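Local coordinates for protein imidazoleglycerol-phosphate dehydratase (Pyrococcus furiosus, PDB 5DNL) that catalyses the dehydration of imidazoleglycerol phosphate to imidazoleacetol phosphate, the sixth step of histidine biosynthesis, in a manganese-containing assembly of 24 subunits, at residues Ile10-Gly15 against Gly59-Glu64; Glu19-Thr22 against Leu27-Met30; Ala35-Lys40 against Ala151-Gly156. One frame throughout, in Å; residues are numbered along the deposited sequence.

In the fold
From the N terminus, the chain lays strand 8-14 into the first of two mixed four-stranded sheets, and contact 1 closes the loop that brings helix 51-69 back beneath it. Contact 2 lies within that loop: after strand 20-21, outermost within this chain, the chain turns into helix 25-38, and residues 19-22 meet 27-30. The far end of the same helix opens contact 3, which crosses contact 1 along the chain and, 110 residues later, is completed by residues 151-156 on helix 144-162. Contacts 1 and 2 tie helices to the first sheet, while contact 3 joins helix to helix. M30 O touches F152 CD2, linking contacts 2 and 3; I14 packs on K40 between contacts 1 and 3.

Contact 1. Residues Ile10-Gly15 against Gly59-Glu64; sequences IIVEIG and GITLGE
I10 opens the contact by laying its CG2 methyl against T61, 3.8 Å from T61 CB, with T61 OG1 at the same distance from that methyl. The branch gets there because CG2 lies opposite the backbone N, with CG1 turned beside it (chi1 -64°); D57 and I58, one turn back on the helix, take up more of the same side chain. T61 OG1 gains no hydrogen bond from the strand. It bonds instead to the carbonyl O of D57 in its own helix, so the polar end of T61 is satisfied within the helix while its methyl is left for apolar packing. I11 points away from the helix and packs on R2, R43 and T45, as the alternation of a strand requires.

V12 points back to the helix and has the shortest CA separation across the contact, 6.1 Å to L62. Its two methyls divide the work: CG2 lies 3.9 Å from T61 CG2 and 4.0 Å from L62 N, while CG1 meets L62 CD1 at 4.1 Å. L62 sets out across the helix flank and reaches V12 with one branch of its fork. This is helix-on-sheet packing, in which one helix lies over a face of the N-terminal mixed sheet; the segments run roughly parallel, their axes 8.2 Å apart at an angle of 31°. Next door, I44 on strand 42-48 and A65 on the helix also pack on V12.

E13 turns from the helix again, and its OE1 forms a salt bridge with R43 on the neighbouring strand. I14 returns to the helix side but stays looser, its side chain no nearer than 4.7 Å to residues 59-64; it packs on L66, a little farther along helix 51-69, and on K40.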
loop_
_atom_site.group_PDB
_atom_site.type_symbol
_atom_site.label_atom_id
_atom_site.label_comp_id
_atom_site.label_asym_id
_atom_site.label_seq_id
_atom_site.Cartn_x
_atom_site.Cartn_y
_atom_site.Cartn_z
ATOM N N ILE A 10 -38.033 -25.395 -31.747
ATOM C CA ILE A 10 -38.313 -25.821 -30.392
ATOM C C ILE A 10 -39.810 -25.974 -30.170
ATOM O O ILE A 10 -40.591 -25.101 -30.553
ATOM C CB ILE A 10 -37.755 -24.780 -29.408
ATOM C CG1 ILE A 10 -36.219 -24.733 -29.547
ATOM C CG2 ILE A 10 -38.147 -25.146 -27.980
ATOM C CD1 ILE A 10 -35.587 -23.569 -28.856
ATOM N N ILE A 11 -40.184 -27.080 -29.522
ATOM C CA ILE A 11 -41.548 -27.296 -29.063
ATOM C C ILE A 11 -41.527 -27.481 -27.552
ATOM O O ILE A 11 -40.769 -28.310 -27.040
ATOM C CB ILE A 11 -42.174 -28.538 -29.735
ATOM C CG1 ILE A 11 -42.359 -28.282 -31.238
ATOM C CG2 ILE A 11 -43.509 -28.885 -29.074
ATOM C CD1 ILE A 11 -42.568 -29.538 -32.066
ATOM N N VAL A 12 -42.337 -26.699 -26.847
ATOM C CA VAL A 12 -42.562 -26.870 -25.413
ATOM C C VAL A 12 -44.059 -26.999 -25.175
ATOM O O VAL A 12 -44.808 -26.061 -25.453
ATOM C CB VAL A 12 -42.029 -25.672 -24.595
ATOM C CG1 VAL A 12 -42.443 -25.798 -23.124
ATOM C CG2 VAL A 12 -40.517 -25.543 -24.747
ATOM N N GLU A 13 -44.470 -28.149 -24.636
ATOM C CA GLU A 13 -45.889 -28.429 -24.332
ATOM C C GLU A 13 -46.049 -28.749 -22.856
ATOM O O GLU A 13 -45.647 -29.814 -22.409
ATOM C CB GLU A 13 -46.402 -29.587 -25.188
ATOM C CG GLU A 13 -46.482 -29.264 -26.665
ATOM C CD GLU A 13 -47.001 -30.428 -27.484
ATOM O OE1 GLU A 13 -46.286 -31.446 -27.594
ATOM O OE2 GLU A 13 -48.119 -30.321 -28.024
ATOM N N ILE A 14 -46.602 -27.803 -22.102
ATOM C CA ILE A 14 -46.787 -27.967 -20.666
ATOM C C ILE A 14 -48.060 -28.774 -20.403
ATOM O O ILE A 14 -49.082 -28.567 -21.051
ATOM C CB ILE A 14 -46.832 -26.599 -19.943
ATOM C CG1 ILE A 14 -45.504 -25.861 -20.176
ATOM C CG2 ILE A 14 -47.102 -26.775 -18.449
ATOM C CD1 ILE A 14 -45.496 -24.421 -19.710
ATOM N N GLY A 15 -47.976 -29.683 -19.438
ATOM C CA GLY A 15 -49.104 -30.533 -19.058
ATOM C C GLY A 15 -49.239 -31.826 -19.842
ATOM O O GLY A 15 -50.139 -32.612 -19.564
ATOM N N GLY A 59 -35.250 -21.031 -23.400
ATOM C CA GLY A 59 -35.750 -20.110 -22.406
ATOM C C GLY A 59 -36.918 -19.288 -22.934
ATOM O O GLY A 59 -37.934 -19.154 -22.264
ATOM N N ILE A 60 -36.761 -18.732 -24.135
ATOM C CA ILE A 60 -37.829 -17.931 -24.741
ATOM C C ILE A 60 -39.099 -18.759 -24.899
ATOM O O ILE A 60 -40.175 -18.288 -24.518
ATOM C CB ILE A 60 -37.417 -17.354 -26.099
ATOM C CG1 ILE A 60 -36.250 -16.347 -25.963
ATOM C CG2 ILE A 60 -38.609 -16.693 -26.784
ATOM C CD1 ILE A 60 -35.589 -15.955 -27.276
ATOM N N THR A 61 -38.963 -19.947 -25.478
ATOM C CA THR A 61 -40.144 -20.755 -25.818
ATOM C C THR A 61 -40.819 -21.270 -24.540
ATOM O O THR A 61 -42.046 -21.243 -24.428
ATOM C CB THR A 61 -39.764 -21.912 -26.754
ATOM O OG1 THR A 61 -39.021 -21.414 -27.860
ATOM C CG2 THR A 61 -41.027 -22.623 -27.295
ATOM N N LEU A 62 -40.030 -21.711 -23.568
ATOM C CA LEU A 62 -40.552 -22.109 -22.263
ATOM C C LEU A 62 -41.272 -20.933 -21.596
ATOM O O LEU A 62 -42.354 -21.083 -21.030
ATOM C CB LEU A 62 -39.431 -22.637 -21.366
ATOM C CG LEU A 62 -39.768 -22.985 -19.917
ATOM C CD1 LEU A 62 -40.847 -24.056 -19.827
ATOM C CD2 LEU A 62 -38.519 -23.427 -19.176
ATOM N N GLY A 63 -40.669 -19.744 -21.633
ATOM C CA GLY A 63 -41.326 -18.564 -21.092
ATOM C C GLY A 63 -42.665 -18.260 -21.742
ATOM O O GLY A 63 -43.632 -17.940 -21.058
ATOM N N GLU A 64 -42.686 -18.316 -23.060
ATOM C CA GLU A 64 -43.921 -18.079 -23.811
ATOM C C GLU A 64 -44.960 -19.129 -23.450
ATOM O O GLU A 64 -46.143 -18.805 -23.291
ATOM C CB GLU A 64 -43.642 -18.129 -25.302
ATOM C CG GLU A 64 -42.831 -16.953 -25.822
ATOM C CD GLU A 64 -42.510 -17.090 -27.308
ATOM O OE1 GLU A 64 -42.616 -18.198 -27.894
ATOM O OE2 GLU A 64 -42.124 -16.083 -27.903
#

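Contact 2. Residues Glu19-Thr22 against Leu27-Met30; sequences EIKT and LDHM. With MN (manganese (II) ion), chain E.
T22 and D28 form the two direct hydrogen bonds, both received by D28 OD1. T22 N gives one at 2.7 Å, with an N-H...O angle of 157°, into the syn lone pair of OD1; T22 OG1 gives the other, also 2.7 Å, from above the carboxylate plane. The threonine hydroxyl lies between its backbone N and carbonyl carbon (chi1 65°), placing it on OD1 beside the amide; it also bonds to D24 N. OD2 accepts a bond from a water that itself accepts from K21 NZ. Van der Waals contact adds little: I20 CG2 lies 4.0 Å from D28 O, and L27 CB 3.9 Å from T22 OG1. With an alanine in place of D28, T22 N and T22 OG1 would probably lose their shared acceptor and the water on K21 NZ its carboxylate, loosening the turn into the helix.

The contact joins strand 20-21 and helix 25-38 of a beta-alpha-beta unit. H29, next along, points away and binds manganese through NE2 at 2.2 Å with same-chain H145 and E149, H53 of a second subunit and inhibitor atoms N1 and O13. Two bonds on one oxygen and a nearby lysine are likely to favour a charged D28 carboxylate.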
loop_
_atom_site.group_PDB
_atom_site.type_symbol
_atom_site.label_atom_id
_atom_site.label_comp_id
_atom_site.label_asym_id
_atom_site.label_seq_id
_atom_site.Cartn_x
_atom_site.Cartn_y
_atom_site.Cartn_z
ATOM N N GLU A 19 -41.243 -36.696 -23.386
ATOM C CA GLU A 19 -39.804 -36.655 -23.201
ATOM C C GLU A 19 -39.311 -35.204 -23.191
ATOM O O GLU A 19 -39.939 -34.313 -23.756
ATOM C CB GLU A 19 -39.107 -37.449 -24.311
ATOM C CG GLU A 19 -39.160 -36.817 -25.706
ATOM C CD GLU A 19 -38.651 -37.729 -26.811
ATOM O OE1 GLU A 19 -38.189 -38.860 -26.530
ATOM O OE2 GLU A 19 -38.697 -37.291 -27.979
ATOM N N ILE A 20 -38.179 -35.005 -22.532
ATOM C CA ILE A 20 -37.383 -33.785 -22.676
ATOM C C ILE A 20 -36.120 -34.200 -23.409
ATOM O O ILE A 20 -35.237 -34.831 -22.829
ATOM C CB ILE A 20 -37.063 -33.153 -21.315
ATOM C CG1 ILE A 20 -38.371 -32.729 -20.639
ATOM C CG2 ILE A 20 -36.092 -31.981 -21.494
ATOM C CD1 ILE A 20 -38.200 -32.158 -19.247
ATOM N N LYS A 21 -36.042 -33.832 -24.689
ATOM C CA LYS A 21 -34.961 -34.234 -25.570
ATOM C C LYS A 21 -34.556 -33.079 -26.448
ATOM O O LYS A 21 -35.163 -32.814 -27.477
ATOM C CB LYS A 21 -35.393 -35.424 -26.440
ATOM C CG LYS A 21 -35.626 -36.701 -25.664
ATOM C CD LYS A 21 -34.339 -37.307 -25.133
ATOM C CE LYS A 21 -34.632 -38.489 -24.227
ATOM N NZ LYS A 21 -33.365 -39.085 -23.722
ATOM N N THR A 22 -33.516 -32.369 -26.024
ATOM C CA THR A 22 -33.023 -31.206 -26.751
ATOM C C THR A 22 -31.775 -31.465 -27.564
ATOM O O THR A 22 -31.289 -30.551 -28.238
ATOM C CB THR A 22 -32.676 -30.085 -25.761
ATOM O OG1 THR A 22 -31.578 -30.496 -24.932
ATOM C CG2 THR A 22 -33.863 -29.730 -24.900
ATOM N N LEU A 27 -28.608 -29.736 -20.767
ATOM C CA LEU A 27 -29.868 -29.016 -20.753
ATOM C C LEU A 27 -31.032 -29.943 -20.468
ATOM O O LEU A 27 -31.969 -29.564 -19.765
ATOM C CB LEU A 27 -30.093 -28.258 -22.071
ATOM C CG LEU A 27 -31.295 -27.326 -22.078
ATOM C CD1 LEU A 27 -31.237 -26.278 -20.968
ATOM C CD2 LEU A 27 -31.361 -26.653 -23.446
ATOM N N ASP A 28 -30.982 -31.159 -21.015
ATOM C CA ASP A 28 -32.055 -32.126 -20.720
ATOM C C ASP A 28 -32.176 -32.354 -19.217
ATOM O O ASP A 28 -33.283 -32.378 -18.694
ATOM C CB ASP A 28 -31.822 -33.489 -21.398
ATOM C CG ASP A 28 -31.989 -33.469 -22.904
ATOM O OD1 ASP A 28 -32.516 -32.496 -23.467
ATOM O OD2 ASP A 28 -31.569 -34.489 -23.513
ATOM N N HIS A 29 -31.043 -32.495 -18.540
ATOM C CA HIS A 29 -31.007 -32.687 -17.083
ATOM C C HIS A 29 -31.541 -31.447 -16.361
ATOM O O HIS A 29 -32.343 -31.558 -15.458
ATOM C CB HIS A 29 -29.590 -33.045 -16.630
ATOM C CG HIS A 29 -29.453 -33.296 -15.166
ATOM N ND1 HIS A 29 -30.360 -34.042 -14.439
ATOM C CD2 HIS A 29 -28.474 -32.953 -14.301
ATOM C CE1 HIS A 29 -29.967 -34.097 -13.178
ATOM N NE2 HIS A 29 -28.811 -33.474 -13.078
ATOM N N MET A 30 -31.098 -30.265 -16.772
ATOM C CA MET A 30 -31.538 -29.028 -16.135
ATOM C C MET A 30 -33.036 -28.810 -16.307
ATOM O O MET A 30 -33.704 -28.401 -15.369
ATOM C CB MET A 30 -30.769 -27.828 -16.692
ATOM C CG MET A 30 -29.285 -27.774 -16.342
ATOM S SD MET A 30 -28.877 -27.936 -14.600
ATOM C CE MET A 30 -28.526 -29.682 -14.529
HETATM MN MN MN E . -27.359 -33.485 -11.407
HETATM O O HOH W 1 -31.764 -36.955 -22.473
#

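Contact 3. Residues Ala35-Lys40 against Ala151-Gly156; sequences AFYLGK and AFKGLG. With 5DL ([(2S)-2-hydroxy-3-(1H-1,2,4-triazol-1-yl)propyl]phosphonic acid), chain F.
K153 stretches alongside the ring of Y37 and ends between the tyrosine hydroxyl and the inhibitor. Its NZ gives a hydrogen bond of 2.8 Å to the phosphonate oxygen O12 of 5DL and a weak one of 3.2 Å to Y37 OH. The aliphatic chain lies over one face of the ring: CB makes a CH-pi contact 4.2 Å from the Y37 ring centroid, 22° off the normal, and CG comes within 3.5 Å of Y37 CE2. Extended beyond CG, the lysine carries its amine along the ring to the hydroxyl. F36 CD2 lies over the opposite ring face, offset toward the rim.

Behind this pair the backbones come together, L38 CA to G156 CA being only 4.0 Å. L38 CA makes a CH...O contact of 3.3 Å with G156 O, and at G156 a CB would clash with L38 N, so glycine permits the close helix-to-helix approach. The carbonyl O of Y37 is bonded to R160 farther along helix 144-162.

Outside, R76, R98, S171 and K173 of a third subunit also bond to the inhibitor, and R76 packs on both Y37 and K153. The site is thus a phosphonate pocket shared between subunits, whose basic groups would probably balance the charge of the anion, as they may for the substrate's phosphate.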
loop_
_atom_site.group_PDB
_atom_site.type_symbol
_atom_site.label_atom_id
_atom_site.label_comp_id
_atom_site.label_asym_id
_atom_site.label_seq_id
_atom_site.Cartn_x
_atom_site.Cartn_y
_atom_site.Cartn_z
ATOM N N ALA A 35 -38.762 -28.890 -14.560
ATOM C CA ALA A 35 -40.145 -29.368 -14.656
ATOM C C ALA A 35 -40.565 -30.095 -13.391
ATOM O O ALA A 35 -41.699 -29.949 -12.947
ATOM C CB ALA A 35 -40.304 -30.265 -15.863
ATOM N N PHE A 36 -39.643 -30.871 -12.813
ATOM C CA PHE A 36 -39.957 -31.653 -11.606
ATOM C C PHE A 36 -40.331 -30.726 -10.446
ATOM O O PHE A 36 -41.318 -30.945 -9.746
ATOM C CB PHE A 36 -38.770 -32.530 -11.221
ATOM C CG PHE A 36 -39.064 -33.520 -10.119
ATOM C CD1 PHE A 36 -39.621 -34.755 -10.411
ATOM C CD2 PHE A 36 -38.755 -33.213 -8.806
ATOM C CE1 PHE A 36 -39.848 -35.664 -9.399
ATOM C CE2 PHE A 36 -38.997 -34.111 -7.784
ATOM C CZ PHE A 36 -39.543 -35.343 -8.087
ATOM N N TYR A 37 -39.541 -29.667 -10.244
ATOM C CA TYR A 37 -39.779 -28.748 -9.163
ATOM C C TYR A 37 -40.915 -27.751 -9.442
ATOM O O TYR A 37 -41.552 -27.265 -8.497
ATOM C CB TYR A 37 -38.467 -28.077 -8.728
ATOM C CG TYR A 37 -37.578 -29.103 -8.045
ATOM C CD1 TYR A 37 -37.751 -29.396 -6.699
ATOM C CD2 TYR A 37 -36.664 -29.852 -8.746
ATOM C CE1 TYR A 37 -36.986 -30.377 -6.066
ATOM C CE2 TYR A 37 -35.906 -30.841 -8.136
ATOM C CZ TYR A 37 -36.047 -31.090 -6.802
ATOM O OH TYR A 37 -35.267 -32.063 -6.211
ATOM N N LEU A 38 -41.195 -27.475 -10.714
ATOM C CA LEU A 38 -42.425 -26.747 -11.110
ATOM C C LEU A 38 -43.688 -27.551 -10.756
ATOM O O LEU A 38 -44.731 -26.977 -10.419
ATOM C CB LEU A 38 -42.407 -26.431 -12.600
ATOM C CG LEU A 38 -43.610 -25.675 -13.184
ATOM C CD1 LEU A 38 -43.676 -24.266 -12.621
ATOM C CD2 LEU A 38 -43.530 -25.635 -14.684
ATOM N N GLY A 39 -43.568 -28.865 -10.854
ATOM C CA GLY A 39 -44.676 -29.765 -10.546
ATOM C C GLY A 39 -45.574 -30.028 -11.729
ATOM O O GLY A 39 -46.752 -30.318 -11.546
ATOM N N LYS A 40 -45.028 -29.938 -12.935
ATOM C CA LYS A 40 -45.795 -30.133 -14.158
ATOM C C LYS A 40 -45.052 -31.046 -15.107
ATOM O O LYS A 40 -43.829 -30.990 -15.213
ATOM C CB LYS A 40 -46.108 -28.781 -14.809
ATOM C CG LYS A 40 -47.155 -28.019 -14.026
ATOM C CD LYS A 40 -47.599 -26.728 -14.683
ATOM C CE LYS A 40 -48.813 -26.162 -13.954
ATOM N NZ LYS A 40 -48.967 -24.689 -14.131
ATOM N N ALA A 151 -29.978 -23.649 -9.260
ATOM C CA ALA A 151 -30.703 -22.569 -9.928
ATOM C C ALA A 151 -31.918 -23.069 -10.705
ATOM O O ALA A 151 -32.981 -22.469 -10.628
ATOM C CB ALA A 151 -29.766 -21.800 -10.842
ATOM N N PHE A 152 -31.766 -24.157 -11.454
ATOM C CA PHE A 152 -32.899 -24.722 -12.205
ATOM C C PHE A 152 -33.983 -25.296 -11.280
ATOM O O PHE A 152 -35.187 -25.077 -11.524
ATOM C CB PHE A 152 -32.453 -25.766 -13.231
ATOM C CG PHE A 152 -31.987 -25.177 -14.525
ATOM C CD1 PHE A 152 -30.675 -24.770 -14.712
ATOM C CD2 PHE A 152 -32.874 -25.032 -15.579
ATOM C CE1 PHE A 152 -30.249 -24.243 -15.932
ATOM C CE2 PHE A 152 -32.471 -24.490 -16.806
ATOM C CZ PHE A 152 -31.145 -24.100 -16.987
ATOM N N LYS A 153 -33.579 -25.995 -10.225
ATOM C CA LYS A 153 -34.558 -26.477 -9.229
ATOM C C LYS A 153 -35.308 -25.289 -8.631
ATOM O O LYS A 153 -36.536 -25.316 -8.460
ATOM C CB LYS A 153 -33.867 -27.243 -8.102
ATOM C CG LYS A 153 -33.260 -28.587 -8.454
ATOM C CD LYS A 153 -32.809 -29.298 -7.189
ATOM C CE LYS A 153 -32.297 -30.714 -7.441
ATOM N NZ LYS A 153 -32.113 -31.405 -6.133
ATOM N N GLY A 154 -34.557 -24.237 -8.306
ATOM C CA GLY A 154 -35.115 -23.042 -7.741
ATOM C C GLY A 154 -36.071 -22.307 -8.643
ATOM O O GLY A 154 -37.084 -21.804 -8.180
ATOM N N LEU A 155 -35.721 -22.184 -9.917
ATOM C CA LEU A 155 -36.657 -21.623 -10.895
ATOM C C LEU A 155 -37.959 -22.409 -10.924
ATOM O O LEU A 155 -39.036 -21.814 -10.966
ATOM C CB LEU A 155 -36.028 -21.572 -12.276
ATOM C CG LEU A 155 -35.032 -20.430 -12.476
ATOM C CD1 LEU A 155 -34.201 -20.702 -13.716
ATOM C CD2 LEU A 155 -35.732 -19.090 -12.584
ATOM N N GLY A 156 -37.859 -23.734 -10.910
ATOM C CA GLY A 156 -39.067 -24.561 -10.904
ATOM C C GLY A 156 -39.907 -24.302 -9.673
ATOM O O GLY A 156 -41.118 -24.034 -9.797
HETATM N N1 5DL F . -26.194 -33.618 -9.499
HETATM C C3 5DL F . -25.874 -34.009 -7.308
HETATM N N2 5DL F . -26.780 -33.824 -8.275
HETATM C C8 5DL F . -30.472 -34.850 -8.383
HETATM C C7 5DL F . -28.991 -34.922 -8.761
HETATM C C6 5DL F . -28.219 -33.832 -8.034
HETATM C C5 5DL F . -24.889 -33.693 -9.217
HETATM O O10 5DL F . -30.057 -36.148 -6.075
HETATM P P9 5DL F . -30.858 -35.014 -6.618
HETATM O O11 5DL F . -32.351 -35.219 -6.529
HETATM O O12 5DL F . -30.508 -33.712 -5.911
HETATM O O13 5DL F . -28.808 -34.764 -10.176
HETATM N N4 5DL F . -24.648 -33.928 -7.907
#